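Long-range contacts in 4-hydroxybutyrate CoA-transferase (Porphyromonas gingivalis, PDB 3EH7), which probably transfers coenzyme A between carboxylic acids such as acetate and 4-hydroxybutyrate: residues K268-L274 / D289-V295; M163-H167 / F283-N287; L216-I220 / H240-S245. All blocks are in the same frame, centred on the assembly; numbering follows the deposited sequence.

Contact 1 (K268-L274 / D289-V295); sequences KMVATFL and DVELYPV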
# COMPACT_ATOMS: atom_id res chain seq x y z
N LYS A 268 2.21 12.38 24.76
CA LYS A 268 0.85 11.84 24.73
C LYS A 268 0.83 10.41 24.20
O LYS A 268 1.63 10.08 23.34
CB LYS A 268 -0.05 12.69 23.82
CG LYS A 268 -0.04 14.21 24.11
CD LYS A 268 -0.65 14.56 25.46
CE LYS A 268 -0.59 16.08 25.70
NZ LYS A 268 -1.22 16.82 24.57
N MSE A 269 -0.09 9.60 24.71
CA MSE A 269 -0.39 8.29 24.14
C MSE A 269 -1.54 8.50 23.18
O MSE A 269 -2.64 8.85 23.59
CB MSE A 269 -0.80 7.29 25.23
CG MSE A 269 0.25 7.03 26.32
SE MSE A 269 -0.65 6.38 27.91
CE MSE A 269 -0.69 8.09 28.86
N VAL A 270 -1.28 8.30 21.89
CA VAL A 270 -2.27 8.54 20.83
C VAL A 270 -2.73 7.19 20.29
O VAL A 270 -1.89 6.31 20.01
CB VAL A 270 -1.64 9.40 19.74
CG1 VAL A 270 -2.55 9.49 18.51
CG2 VAL A 270 -1.31 10.78 20.29
N ALA A 271 -4.04 7.03 20.17
CA ALA A 271 -4.68 5.80 19.75
C ALA A 271 -6.00 6.16 19.08
O ALA A 271 -6.39 7.31 19.09
CB ALA A 271 -4.91 4.84 20.97
N THR A 272 -6.70 5.18 18.53
CA THR A 272 -8.03 5.40 17.97
C THR A 272 -9.11 4.64 18.71
O THR A 272 -10.25 5.07 18.71
CB THR A 272 -8.06 5.18 16.42
OG1 THR A 272 -9.21 5.82 15.86
CG2 THR A 272 -8.02 3.70 16.01
N PHE A 273 -8.75 3.54 19.39
CA PHE A 273 -9.65 2.84 20.32
C PHE A 273 -8.82 2.16 21.42
O PHE A 273 -7.58 2.05 21.33
CB PHE A 273 -10.63 1.88 19.60
CG PHE A 273 -10.05 0.53 19.19
CD1 PHE A 273 -9.34 0.39 17.99
CD2 PHE A 273 -10.24 -0.59 19.99
CE1 PHE A 273 -8.80 -0.85 17.59
CE2 PHE A 273 -9.69 -1.86 19.61
CZ PHE A 273 -8.98 -1.99 18.40
N LEU A 274 -9.51 1.78 22.50
CA LEU A 274 -8.85 1.20 23.69
C LEU A 274 -9.65 0.03 24.19
O LEU A 274 -10.87 0.01 24.07
CB LEU A 274 -8.76 2.22 24.81
CG LEU A 274 -7.99 3.49 24.50
CD1 LEU A 274 -8.20 4.52 25.58
CD2 LEU A 274 -6.49 3.19 24.27
N ASP A 289 -3.09 12.99 29.16
CA ASP A 289 -1.96 12.41 28.45
C ASP A 289 -2.40 11.31 27.48
O ASP A 289 -1.57 10.78 26.77
CB ASP A 289 -0.95 11.82 29.44
CG ASP A 289 -0.32 12.89 30.32
OD1 ASP A 289 -0.29 14.06 29.90
OD2 ASP A 289 0.13 12.56 31.44
N VAL A 290 -3.69 10.95 27.50
CA VAL A 290 -4.25 9.97 26.58
C VAL A 290 -5.17 10.71 25.64
O VAL A 290 -6.10 11.40 26.10
CB VAL A 290 -5.08 8.88 27.31
CG1 VAL A 290 -5.70 7.90 26.29
CG2 VAL A 290 -4.24 8.13 28.34
N GLU A 291 -4.91 10.60 24.33
CA GLU A 291 -5.70 11.28 23.35
C GLU A 291 -6.14 10.30 22.26
O GLU A 291 -5.30 9.65 21.62
CB GLU A 291 -4.93 12.48 22.76
CG GLU A 291 -4.78 13.60 23.76
CD GLU A 291 -4.02 14.82 23.23
OE1 GLU A 291 -3.47 14.76 22.11
OE2 GLU A 291 -3.94 15.80 23.98
N LEU A 292 -7.45 10.17 22.09
CA LEU A 292 -7.99 9.43 20.96
C LEU A 292 -8.39 10.38 19.86
O LEU A 292 -8.90 11.48 20.12
CB LEU A 292 -9.17 8.55 21.33
CG LEU A 292 -8.94 7.40 22.31
CD1 LEU A 292 -9.99 6.28 22.16
CD2 LEU A 292 -7.49 6.87 22.28
N TYR A 293 -8.15 9.93 18.62
CA TYR A 293 -8.59 10.62 17.40
C TYR A 293 -9.25 9.60 16.48
O TYR A 293 -9.01 8.39 16.60
CB TYR A 293 -7.42 11.26 16.67
CG TYR A 293 -6.63 12.25 17.47
CD1 TYR A 293 -5.64 11.84 18.35
CD2 TYR A 293 -6.86 13.63 17.33
CE1 TYR A 293 -4.90 12.75 19.08
CE2 TYR A 293 -6.16 14.55 18.05
CZ TYR A 293 -5.17 14.13 18.92
OH TYR A 293 -4.47 15.08 19.66
N PRO A 294 -10.07 10.07 15.55
CA PRO A 294 -10.67 9.16 14.60
C PRO A 294 -9.63 8.47 13.71
O PRO A 294 -8.49 8.96 13.49
CB PRO A 294 -11.65 10.03 13.81
CG PRO A 294 -11.33 11.42 14.14
CD PRO A 294 -10.60 11.44 15.42
N VAL A 295 -10.03 7.32 13.20
CA VAL A 295 -9.08 6.44 12.55
C VAL A 295 -8.44 7.06 11.29
O VAL A 295 -7.30 6.71 10.94
CB VAL A 295 -9.70 5.04 12.29
CG1 VAL A 295 -10.85 5.12 11.21
CG2 VAL A 295 -8.58 4.03 11.91
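M269 and A271 of strand 269-271 exchange backbone hydrogen bonds with D289, E291 and Y293. M269 N gives its proton to D289 O at 2.8 Å, and E291 N returns one to M269 O at 3.0 Å; A271 repeats the pattern more loosely with E291 O and Y293 N. CA-H...O contacts fill in between. Past the strand, T272 OG1 donates to Y293 O (2.7 Å) in the carbonyl plane, with P294 at the N-cap position of helix 295-298.

The two strands run parallel, 20° apart, joined through helix 278-284: a beta-alpha-beta crossover in a Rossmann-like sheet.

Charge lies on the face that carries V270 and E291. The K268 chain folds back at its second torsion (chi2 -67°), which brings NZ over the plane of the E291 carboxylate, 3.0 Å from OE2. Y293 OH donates to the other oxygen, E291 OE1, so both carboxylate oxygens are engaged.

Apolar contacts occupy the other face. The selenomethionine M269 turns CE onto V290 CG2 (3.6 Å), while L292 CD2 sits 3.5 Å from A271 CB and also meets L274 CG. F244 of strand 243-244 touches M269, A271 and L274, and I284 touches V290 and L274.

Contact 2 (M163-H167 / F283-N287); sequences MPYVH and FIDKN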
# COMPACT_ATOMS: atom_id res chain seq x y z
N MSE A 163 -18.75 4.63 31.12
CA MSE A 163 -17.88 4.92 29.98
C MSE A 163 -16.98 6.10 30.34
O MSE A 163 -17.48 7.19 30.68
CB MSE A 163 -18.68 5.25 28.74
CG MSE A 163 -17.78 5.63 27.57
SE MSE A 163 -16.81 4.10 26.87
CE MSE A 163 -17.69 4.04 25.15
N PRO A 164 -15.66 5.90 30.27
CA PRO A 164 -14.79 6.97 30.71
C PRO A 164 -14.81 8.16 29.76
O PRO A 164 -15.17 8.02 28.60
CB PRO A 164 -13.40 6.32 30.74
CG PRO A 164 -13.51 5.15 29.87
CD PRO A 164 -14.92 4.67 29.96
N TYR A 165 -14.46 9.33 30.29
CA TYR A 165 -14.34 10.55 29.48
C TYR A 165 -12.92 10.56 28.97
O TYR A 165 -11.99 10.65 29.76
CB TYR A 165 -14.63 11.79 30.31
CG TYR A 165 -14.54 13.10 29.53
CD1 TYR A 165 -13.31 13.76 29.38
CD2 TYR A 165 -15.67 13.67 28.94
CE1 TYR A 165 -13.21 14.93 28.68
CE2 TYR A 165 -15.57 14.87 28.24
CZ TYR A 165 -14.33 15.48 28.12
OH TYR A 165 -14.18 16.66 27.43
N VAL A 166 -12.76 10.40 27.67
CA VAL A 166 -11.42 10.30 27.08
C VAL A 166 -11.13 11.50 26.18
O VAL A 166 -11.95 11.89 25.32
CB VAL A 166 -11.23 8.97 26.30
CG1 VAL A 166 -9.83 8.87 25.64
CG2 VAL A 166 -11.48 7.78 27.25
N HIS A 167 -9.94 12.04 26.38
CA HIS A 167 -9.47 13.21 25.68
C HIS A 167 -9.12 12.97 24.23
O HIS A 167 -9.15 11.83 23.75
CB HIS A 167 -8.28 13.79 26.43
CG HIS A 167 -8.66 14.43 27.73
ND1 HIS A 167 -9.19 15.69 27.81
CD2 HIS A 167 -8.64 13.95 29.00
CE1 HIS A 167 -9.47 15.98 29.07
NE2 HIS A 167 -9.12 14.94 29.81
N PHE A 283 -7.48 4.46 34.51
CA PHE A 283 -6.28 5.23 34.19
C PHE A 283 -6.51 6.29 33.08
O PHE A 283 -5.93 7.39 33.14
CB PHE A 283 -5.16 4.27 33.80
CG PHE A 283 -3.96 4.94 33.23
CD1 PHE A 283 -3.00 5.48 34.06
CD2 PHE A 283 -3.78 5.01 31.85
CE1 PHE A 283 -1.89 6.09 33.54
CE2 PHE A 283 -2.65 5.63 31.31
CZ PHE A 283 -1.70 6.17 32.18
N ILE A 284 -7.34 5.98 32.09
CA ILE A 284 -7.55 6.90 30.96
C ILE A 284 -8.61 7.96 31.24
O ILE A 284 -8.68 8.95 30.53
CB ILE A 284 -7.94 6.15 29.65
CG1 ILE A 284 -9.37 5.57 29.77
CG2 ILE A 284 -6.86 5.11 29.30
CD1 ILE A 284 -9.80 4.66 28.63
N ASP A 285 -9.44 7.74 32.27
CA ASP A 285 -10.59 8.60 32.52
C ASP A 285 -10.11 10.00 32.88
O ASP A 285 -9.37 10.18 33.84
CB ASP A 285 -11.45 8.01 33.64
CG ASP A 285 -12.75 8.75 33.84
OD1 ASP A 285 -13.22 9.43 32.93
OD2 ASP A 285 -13.32 8.66 34.93
N LYS A 286 -10.50 10.99 32.08
CA LYS A 286 -10.08 12.38 32.31
C LYS A 286 -8.56 12.54 32.38
O LYS A 286 -8.05 13.45 33.03
CB LYS A 286 -10.73 12.93 33.58
CG LYS A 286 -12.24 12.98 33.53
CD LYS A 286 -12.85 13.27 34.91
CE LYS A 286 -14.19 14.05 34.79
NZ LYS A 286 -15.00 13.62 33.59
N ASN A 287 -7.83 11.68 31.67
CA ASN A 287 -6.37 11.74 31.67
C ASN A 287 -5.90 12.44 30.40
O ASN A 287 -5.98 11.87 29.30
CB ASN A 287 -5.79 10.33 31.76
CG ASN A 287 -4.28 10.30 31.80
OD1 ASN A 287 -3.63 11.29 31.50
ND2 ASN A 287 -3.72 9.14 32.16
O HOH W 1 -8.37 10.57 28.41
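The backbone of K286 and N287 lies at the edge of the H167 imidazole, in its plane, while Y165 CE1 stands 3.9 Å above one face of that imidazole, toward the rim. H167 CE1 in turn lies in the plane of the Y165 ring, at its edge, so the two rings of one segment meet edge to face. What they pack beside is a type II beta turn, I284 to N287, following helix 278-284 and closed by N287 N bonding to I284 O.

The loop before strand 167-168 holds this turn by two direct bonds. K286 N points to Y165 O at 2.8 Å and nearly straight (170°). Y165 N reaches D285 OD1 at 2.9 Å, on the anti side of the carboxylate and 33° out of its plane; D285 CG stands anti to its own backbone N (chi1 -173°), which swings the carboxylate across to the loop. K286 crosses Y165 at about a right angle, with NZ beside Y165 CB.

On the buried side, I284 CD1 touches both P164 CG (3.9 Å) and V166 CG2 (3.8 Å). A water accepts from H167 N at 3.0 Å and lies 2.7 Å from I284 O and 2.9 Å from N287 O.

Contact 3 (L216-I220 / H240-S245); sequences LQLGI and HTEMFS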
# COMPACT_ATOMS: atom_id res chain seq x y z
N LEU A 216 5.81 3.35 19.41
CA LEU A 216 5.30 2.01 19.16
C LEU A 216 3.85 1.98 18.70
O LEU A 216 3.04 2.76 19.17
CB LEU A 216 5.40 1.15 20.43
CG LEU A 216 6.74 1.07 21.15
CD1 LEU A 216 6.54 0.20 22.37
CD2 LEU A 216 7.86 0.54 20.24
N GLN A 217 3.56 1.02 17.82
CA GLN A 217 2.22 0.56 17.58
C GLN A 217 2.22 -0.94 17.80
O GLN A 217 3.05 -1.66 17.25
CB GLN A 217 1.74 0.87 16.16
CG GLN A 217 0.36 0.24 15.83
CD GLN A 217 0.47 -1.14 15.19
OE1 GLN A 217 1.38 -1.40 14.41
NE2 GLN A 217 -0.44 -2.02 15.54
N LEU A 218 1.29 -1.42 18.61
CA LEU A 218 1.13 -2.86 18.79
C LEU A 218 -0.24 -3.13 19.36
O LEU A 218 -0.92 -2.20 19.81
CB LEU A 218 2.24 -3.48 19.67
CG LEU A 218 2.30 -3.24 21.18
CD1 LEU A 218 3.58 -3.97 21.72
CD2 LEU A 218 2.31 -1.76 21.53
N GLY A 219 -0.63 -4.40 19.34
CA GLY A 219 -1.99 -4.81 19.79
C GLY A 219 -2.06 -5.46 21.17
O GLY A 219 -1.33 -5.08 22.08
N ILE A 220 -2.99 -6.40 21.29
CA ILE A 220 -3.23 -7.18 22.49
C ILE A 220 -3.00 -8.65 22.20
O ILE A 220 -2.93 -9.08 21.03
CB ILE A 220 -4.68 -6.98 23.04
CG1 ILE A 220 -5.72 -7.15 21.93
CG2 ILE A 220 -4.78 -5.63 23.70
CD1 ILE A 220 -7.11 -7.44 22.45
N HIS A 240 2.06 5.72 19.40
CA HIS A 240 1.16 6.12 18.34
C HIS A 240 0.69 4.84 17.68
O HIS A 240 1.41 4.19 16.89
CB HIS A 240 1.77 7.10 17.33
CG HIS A 240 0.80 7.55 16.28
ND1 HIS A 240 0.37 8.86 16.16
CD2 HIS A 240 0.14 6.86 15.32
CE1 HIS A 240 -0.49 8.95 15.17
NE2 HIS A 240 -0.65 7.75 14.64
N THR A 241 -0.51 4.45 18.09
CA THR A 241 -0.96 3.10 17.95
C THR A 241 -2.43 3.05 17.54
O THR A 241 -3.18 4.01 17.70
CB THR A 241 -0.74 2.36 19.27
OG1 THR A 241 -0.89 0.94 19.06
CG2 THR A 241 -1.73 2.89 20.39
N GLU A 242 -2.85 1.93 16.98
CA GLU A 242 -4.26 1.78 16.70
C GLU A 242 -5.01 1.66 18.03
O GLU A 242 -6.05 2.30 18.26
CB GLU A 242 -4.52 0.57 15.81
CG GLU A 242 -5.95 0.58 15.24
CD GLU A 242 -6.18 -0.58 14.29
OE1 GLU A 242 -5.54 -0.57 13.22
OE2 GLU A 242 -6.99 -1.48 14.62
N MSE A 243 -4.48 0.81 18.90
CA MSE A 243 -5.05 0.66 20.23
C MSE A 243 -3.95 0.31 21.22
O MSE A 243 -2.90 -0.12 20.84
CB MSE A 243 -6.16 -0.40 20.23
CG MSE A 243 -5.70 -1.79 19.89
SE MSE A 243 -5.11 -2.88 21.39
CE MSE A 243 -6.79 -3.10 22.36
N PHE A 244 -4.23 0.52 22.50
CA PHE A 244 -3.39 -0.03 23.55
C PHE A 244 -4.23 -0.57 24.69
O PHE A 244 -5.47 -0.46 24.67
CB PHE A 244 -2.27 0.92 24.01
CG PHE A 244 -2.75 2.15 24.72
CD1 PHE A 244 -3.03 2.12 26.07
CD2 PHE A 244 -2.87 3.35 24.04
CE1 PHE A 244 -3.47 3.27 26.74
CE2 PHE A 244 -3.30 4.49 24.70
CZ PHE A 244 -3.58 4.45 26.07
N SER A 245 -3.56 -1.17 25.66
CA SER A 245 -4.21 -1.93 26.70
C SER A 245 -3.35 -1.91 27.95
O SER A 245 -2.52 -1.02 28.12
CB SER A 245 -4.43 -3.38 26.22
OG SER A 245 -5.38 -4.06 27.02
O HOH W 2 -2.55 -1.27 17.77
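Q217 and T241 cross at about a right angle, the methylene CG of Q217 resting 3.5 Å from T241 OG1. With OG1 anti to the backbone N (chi1 -166°), the T241 hydroxyl turns toward the backbone of L218. There it accepts from L218 N at 3.2 Å and donates to M243 O at 2.9 Å from above that carbonyl's plane. The Q217 amide faces elsewhere, OE1 to S312 and NE2 to N314, though NE2 also donates to a water. This water gives a proton to L218 O (2.8 Å) and accepts one from M243 N (3.1 Å), bridging the segments.

I220 and M243 also meet at about a right angle. M243, a selenomethionine, curls round (chi2 89°) to bring its end over the neighbouring segment, placing CE 3.5 Å from I220 CG2. I220 CG2 also presses on S245 CB at 3.4 Å, a tight contact.

H240 N donates to L216 O between the adjacent parallel strands 215-217 and 238-240 of the Rossmann-like sheet. Strand 310-314 flanks them beyond Q217 and strand 269-271 beyond H240, helix 341-350 sets Y344 against Q217, H240 and E242, and S245 stands just before helix 246-253, its OG bonded to M275 O.

From the N terminus, 163-167 comes first, as the chain leaves strand 154-160 of the N-terminal sheet; its partner 283-287 lies 116 residues on. Within that long loop contact 3 is nested, closing the excursion through helix 222-229. Contact 1 opens only after contact 3 has closed, and it crosses contact 2: 268-274 precedes 283-287, and 289-295 follows it. Contacts 1 and 3 join neighbouring strands of the larger sheet, and contact 2 packs at its 167-168 edge. Strand 238-240 lies between 215-217 and 269-271, with E242 O bonded to T272 N, and strands 243-244 and 273-274 pair as a separate two-stranded sheet. H167 O meets L292 N, tying the N-terminal part of the chain to the later domain.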